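Local coordinates for Lin2111 protein (Listeria innocua, PDB 3EDP), which is of unknown function but probably acts as a GntR-family transcription regulator, with an N-terminal winged-helix DNA-binding domain and a C-terminal UTRA domain, at residues A15-D20 with E41-S46; S134-T139 with D225-K230. All coordinates share one frame; numbering follows the deposited sequence.

Interaction 1 of 2, residues A15-D20 with E41-S46; sequences ASKIKD and EIYSSS
Lys17 and Tyr43 bring together the middle of helix 10-23 and the end of helix 36-42, their CA atoms 9.4 Å apart, a gap that the tyrosine side chain spans. Tyr43 is the first residue to leave the helical conformation. Ser44 follows with positive phi as the C-prime residue of a Schellman motif, and Ser45 OG donates to Tyr43 O, closing the turn after the helix. With CG beside its backbone N (chi1 -70°), the tyrosine reaches toward helix 10-23, where its OH comes 3.6 Å from Lys17 CB. Lys17 runs past the ring in the opposite direction: its chain bends at chi3 (-87°), which lays CE 3.7 Å from Tyr43 CE1 while the ammonium end continues toward CD1. Across the ring, Ile18 CG1 approaches CE2 at 3.9 Å, and Ile42 CG2, from the last residue of helix 36-42, sits over one ring face. Ile14 of helix 10-23 also touches Tyr43, and Ile18 packs onward against Leu57 of helix 47-59, so the contact borders the small core of the winged-helix domain. A long amphipathic lysine suits this margin, since its methylenes lie alongside the CD1/CE1 side of the ring while its charge stays near the surface. The contact between the segments is therefore apolar and non-directional, resting on van der Waals packing, with the charge left at the exposed end of Lys17.

Interaction 2 of 2, residues S134-T139 with D225-K230; sequences SEHGAT and DAESTK
The beta hairpin joining strands 124-134 and 137-146 of the UTRA-domain sheet turns at its tip through a type I turn from Ser134 to Gly137, and the His136 side chain at this tip meets the chain leaving the neighbouring strand 215-225. Ser134 OG lies unusually close to Gly137 O (2.5 Å), so the exact geometry of that bond is doubtful. Gly137 suits its position because, with phi at 96°, any side chain would collide with the carbonyl oxygen of the residue before. His136 carries CG opposite its backbone N (chi1 -167°), and the imidazole extends toward Asp225 and Glu227. Its NE2 lies 3.0 Å from Glu227 O and 3.2 Å from Asp225 OD2, although the angle to the carboxylate is poor for a hydrogen bond. Ring and carboxylate planes are only 23° apart, while Glu227 CB packs 3.6 Å from NE2. The aspartate is itself fixed by an Asx turn, in which Glu227 N donates to Asp225 OD1 at 2.9 Å from above the carboxylate plane. Two waters complete the junction: one donates to both His136 O and Asp225 OD2, the second donates to His136 O and Ala138 O while accepting from Asp225 N at 2.8 Å. Farther along, Ser228 OG forms an ST turn with Lys230 N, and Thr229 O receives a bond from Asn236 of the second subunit, placing this loop beside the dimer contact. Since water carries the clear hydrogen bonds between the segments and His136 is poorly ordered, the junction is probably adaptable; the nearby acidic groups could help stabilise a protonated imidazole.

How the interactions relate
Interactions 1 and 2 belong to different domains and share no element of secondary structure: their centres are 51 Å apart, on opposite sides of the chain's centre. Interaction 1 is partly buried and joins two helices of the probable DNA-binding domain, whereas interaction 2 is a surface contact between a hairpin tip and a loop beyond the end of strand 215-225. The chemistry follows the setting. Beside the small helical core, side-chain carbon packs around an aromatic ring; at the exposed ends of these strands, a histidine, a carboxylate, backbone carbonyls and bridging waters meet instead. The second subunit touches the segments of interaction 2 but not those of interaction 1.

Interaction 1 of 2, residues A15-D20 with E41-S46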
loop_
_atom_site.group_PDB
_atom_site.type_symbol
_atom_site.label_atom_id
_atom_site.label_comp_id
_atom_site.label_asym_id
_atom_site.label_seq_id
_atom_site.Cartn_x
_atom_site.Cartn_y
_atom_site.Cartn_z
ATOM N N ALA A 15 9.481 43.572 3.239
ATOM C CA ALA A 15 9.836 42.157 3.075
ATOM C C ALA A 15 10.666 41.647 4.261
ATOM O O ALA A 15 10.448 40.542 4.750
ATOM C CB ALA A 15 10.591 41.931 1.752
ATOM N N SER A 16 11.618 42.460 4.715
ATOM C CA SER A 16 12.455 42.103 5.865
ATOM C C SER A 16 11.635 41.885 7.135
ATOM O O SER A 16 11.929 40.991 7.927
ATOM C CB SER A 16 13.510 43.183 6.125
ATOM O OG SER A 16 14.415 43.288 5.038
ATOM N N LYS A 17 10.612 42.712 7.329
ATOM C CA LYS A 17 9.753 42.596 8.503
ATOM C C LYS A 17 8.889 41.340 8.437
ATOM O O LYS A 17 8.694 40.656 9.444
ATOM C CB LYS A 17 8.895 43.857 8.679
ATOM C CG LYS A 17 9.727 45.107 8.995
ATOM C CD LYS A 17 8.889 46.243 9.552
ATOM C CE LYS A 17 8.302 47.111 8.445
ATOM N NZ LYS A 17 7.698 48.381 8.975
ATOM N N ILE A 18 8.378 41.025 7.251
ATOM C CA ILE A 18 7.623 39.788 7.084
ATOM C C ILE A 18 8.535 38.581 7.304
ATOM O O ILE A 18 8.141 37.592 7.921
ATOM C CB ILE A 18 6.957 39.703 5.704
ATOM C CG1 ILE A 18 5.907 40.806 5.576
ATOM C CG2 ILE A 18 6.308 38.312 5.503
ATOM C CD1 ILE A 18 5.599 41.180 4.165
ATOM N N LYS A 19 9.757 38.676 6.795
ATOM C CA LYS A 19 10.750 37.629 6.990
ATOM C C LYS A 19 11.002 37.415 8.487
ATOM O O LYS A 19 11.106 36.281 8.951
ATOM C CB LYS A 19 12.047 38.012 6.279
ATOM C CG LYS A 19 12.879 36.841 5.794
ATOM C CD LYS A 19 14.083 37.330 5.002
ATOM C CE LYS A 19 13.684 38.404 3.998
ATOM N NZ LYS A 19 14.873 39.081 3.403
ATOM N N ASP A 20 11.093 38.511 9.237
ATOM C CA ASP A 20 11.269 38.435 10.686
ATOM C C ASP A 20 10.132 37.656 11.334
ATOM O O ASP A 20 10.362 36.777 12.164
ATOM C CB ASP A 20 11.345 39.833 11.306
ATOM C CG ASP A 20 12.588 40.593 10.885
ATOM O OD1 ASP A 20 13.520 39.960 10.341
ATOM O OD2 ASP A 20 12.632 41.826 11.096
ATOM N N GLU A 41 -2.807 46.778 5.404
ATOM C CA GLU A 41 -3.294 47.388 6.634
ATOM C C GLU A 41 -2.241 47.336 7.739
ATOM O O GLU A 41 -1.955 48.340 8.386
ATOM C CB GLU A 41 -4.562 46.671 7.095
ATOM C CG GLU A 41 -5.017 47.030 8.493
ATOM C CD GLU A 41 -6.196 47.973 8.486
ATOM O OE1 GLU A 41 -7.235 47.614 9.079
ATOM O OE2 GLU A 41 -6.091 49.060 7.877
ATOM N N ILE A 42 -1.673 46.158 7.955
ATOM C CA ILE A 42 -0.664 45.964 8.991
ATOM C C ILE A 42 0.520 46.923 8.820
ATOM O O ILE A 42 1.016 47.509 9.788
ATOM C CB ILE A 42 -0.151 44.504 8.985
ATOM C CG1 ILE A 42 -1.252 43.549 9.463
ATOM C CG2 ILE A 42 1.107 44.365 9.830
ATOM C CD1 ILE A 42 -0.973 42.084 9.128
ATOM N N TYR A 43 0.959 47.090 7.578
ATOM C CA TYR A 43 2.141 47.895 7.294
ATOM C C TYR A 43 1.805 49.271 6.738
ATOM O O TYR A 43 2.693 50.005 6.309
ATOM C CB TYR A 43 3.086 47.128 6.356
ATOM C CG TYR A 43 3.723 45.962 7.065
ATOM C CD1 TYR A 43 4.652 46.176 8.077
ATOM C CD2 TYR A 43 3.374 44.654 6.758
ATOM C CE1 TYR A 43 5.231 45.126 8.748
ATOM C CE2 TYR A 43 3.955 43.587 7.427
ATOM C CZ TYR A 43 4.881 43.831 8.420
ATOM O OH TYR A 43 5.462 42.790 9.097
ATOM N N SER A 44 0.520 49.614 6.744
ATOM C CA SER A 44 0.074 50.922 6.269
ATOM C C SER A 44 0.720 51.262 4.925
ATOM O O SER A 44 1.228 52.373 4.727
ATOM C CB SER A 44 0.393 52.011 7.305
ATOM O OG SER A 44 -0.144 51.678 8.579
ATOM N N SER A 45 0.693 50.308 3.996
ATOM C CA SER A 45 1.377 50.506 2.717
ATOM C C SER A 45 0.494 50.159 1.523
ATOM O O SER A 45 -0.573 49.564 1.678
ATOM C CB SER A 45 2.682 49.702 2.683
ATOM O OG SER A 45 3.573 50.144 3.700
ATOM N N SER A 46 0.933 50.541 0.327
ATOM C CA SER A 46 0.097 50.369 -0.856
ATOM C C SER A 46 0.034 48.916 -1.314
ATOM O O SER A 46 0.849 48.072 -0.919
ATOM C CB SER A 46 0.595 51.247 -2.010
ATOM O OG SER A 46 1.779 50.715 -2.574
#

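Interaction 2 of 2, residues S134-T139 with D225-K230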
loop_
_atom_site.group_PDB
_atom_site.type_symbol
_atom_site.label_atom_id
_atom_site.label_comp_id
_atom_site.label_asym_id
_atom_site.label_seq_id
_atom_site.Cartn_x
_atom_site.Cartn_y
_atom_site.Cartn_z
ATOM N N SER A 134 19.309 1.142 1.877
ATOM C CA SER A 134 18.710 -0.189 1.918
ATOM C C SER A 134 19.714 -1.282 1.569
ATOM O O SER A 134 20.928 -1.059 1.588
ATOM C CB SER A 134 17.497 -0.272 0.982
ATOM O OG SER A 134 17.888 -0.494 -0.363
ATOM N N GLU A 135 19.196 -2.465 1.251
ATOM C CA GLU A 135 20.031 -3.609 0.908
ATOM C C GLU A 135 20.790 -3.383 -0.397
ATOM O O GLU A 135 22.019 -3.447 -0.428
ATOM C CB GLU A 135 19.186 -4.884 0.818
ATOM C CG GLU A 135 17.932 -4.751 -0.038
ATOM C CD GLU A 135 17.195 -6.067 -0.206
ATOM O OE1 GLU A 135 17.804 -7.130 0.043
ATOM O OE2 GLU A 135 16.005 -6.040 -0.591
ATOM N N HIS A 136 20.051 -3.115 -1.468
ATOM C CA HIS A 136 20.655 -2.912 -2.780
ATOM C C HIS A 136 20.844 -1.427 -3.081
ATOM O O HIS A 136 20.564 -0.960 -4.186
ATOM C CB HIS A 136 19.815 -3.589 -3.870
ATOM C CG HIS A 136 20.510 -3.690 -5.193
ATOM N ND1 HIS A 136 21.819 -4.102 -5.318
ATOM C CD2 HIS A 136 20.071 -3.448 -6.452
ATOM C CE1 HIS A 136 22.161 -4.098 -6.594
ATOM N NE2 HIS A 136 21.117 -3.706 -7.303
ATOM N N GLY A 137 21.319 -0.689 -2.083
ATOM C CA GLY A 137 21.617 0.721 -2.251
ATOM C C GLY A 137 20.510 1.658 -1.803
ATOM O O GLY A 137 19.491 1.236 -1.256
ATOM N N ALA A 138 20.714 2.943 -2.050
ATOM C CA ALA A 138 19.771 3.963 -1.626
ATOM C C ALA A 138 18.495 3.958 -2.470
ATOM O O ALA A 138 18.529 3.782 -3.689
ATOM C CB ALA A 138 20.433 5.339 -1.659
ATOM N N THR A 139 17.367 4.144 -1.802
ATOM C CA THR A 139 16.102 4.316 -2.486
ATOM C C THR A 139 15.663 5.769 -2.378
ATOM O O THR A 139 16.117 6.512 -1.503
ATOM C CB THR A 139 15.015 3.420 -1.892
ATOM O OG1 THR A 139 14.772 3.811 -0.536
ATOM C CG2 THR A 139 15.446 1.939 -1.941
ATOM N N ASP A 225 17.039 0.643 -7.282
ATOM C CA ASP A 225 17.979 0.080 -8.238
ATOM C C ASP A 225 17.458 -1.295 -8.702
ATOM O O ASP A 225 17.127 -2.143 -7.884
ATOM C CB ASP A 225 19.346 -0.047 -7.561
ATOM C CG ASP A 225 20.430 -0.535 -8.502
ATOM O OD1 ASP A 225 20.130 -0.859 -9.674
ATOM O OD2 ASP A 225 21.592 -0.594 -8.053
ATOM N N ALA A 226 17.357 -1.501 -10.012
ATOM C CA ALA A 226 16.853 -2.770 -10.538
ATOM C C ALA A 226 17.973 -3.731 -10.959
ATOM O O ALA A 226 17.707 -4.821 -11.451
ATOM C CB ALA A 226 15.891 -2.524 -11.703
ATOM N N GLU A 227 19.221 -3.338 -10.760
ATOM C CA GLU A 227 20.320 -4.208 -11.147
ATOM C C GLU A 227 20.214 -5.536 -10.409
ATOM O O GLU A 227 19.830 -5.583 -9.241
ATOM C CB GLU A 227 21.675 -3.556 -10.867
ATOM C CG GLU A 227 22.858 -4.421 -11.291
ATOM C CD GLU A 227 24.189 -3.877 -10.805
ATOM O OE1 GLU A 227 24.598 -2.794 -11.272
ATOM O OE2 GLU A 227 24.828 -4.539 -9.960
ATOM N N SER A 228 20.555 -6.616 -11.100
ATOM C CA SER A 228 20.526 -7.943 -10.509
ATOM C C SER A 228 21.648 -8.782 -11.104
ATOM O O SER A 228 22.139 -8.501 -12.204
ATOM C CB SER A 228 19.172 -8.608 -10.775
ATOM O OG SER A 228 19.158 -9.973 -10.377
ATOM N N THR A 229 22.056 -9.812 -10.374
ATOM C CA THR A 229 23.011 -10.772 -10.904
ATOM C C THR A 229 22.289 -11.852 -11.707
ATOM O O THR A 229 22.928 -12.720 -12.292
ATOM C CB THR A 229 23.843 -11.426 -9.787
ATOM O OG1 THR A 229 22.965 -11.985 -8.808
ATOM C CG2 THR A 229 24.747 -10.397 -9.113
ATOM N N LYS A 230 20.960 -11.771 -11.752
ATOM C CA LYS A 230 20.133 -12.809 -12.380
ATOM C C LYS A 230 19.633 -12.433 -13.774
ATOM O O LYS A 230 19.164 -13.286 -14.527
ATOM C CB LYS A 230 18.933 -13.167 -11.487
ATOM C CG LYS A 230 19.251 -14.144 -10.359
ATOM C CD LYS A 230 20.514 -13.738 -9.605
ATOM C CE LYS A 230 21.217 -14.948 -8.985
ATOM N NZ LYS A 230 22.646 -14.679 -8.617
HETATM O O HOH W 1 22.348 0.830 -5.815
HETATM O O HOH W 2 18.017 1.070 -4.692
#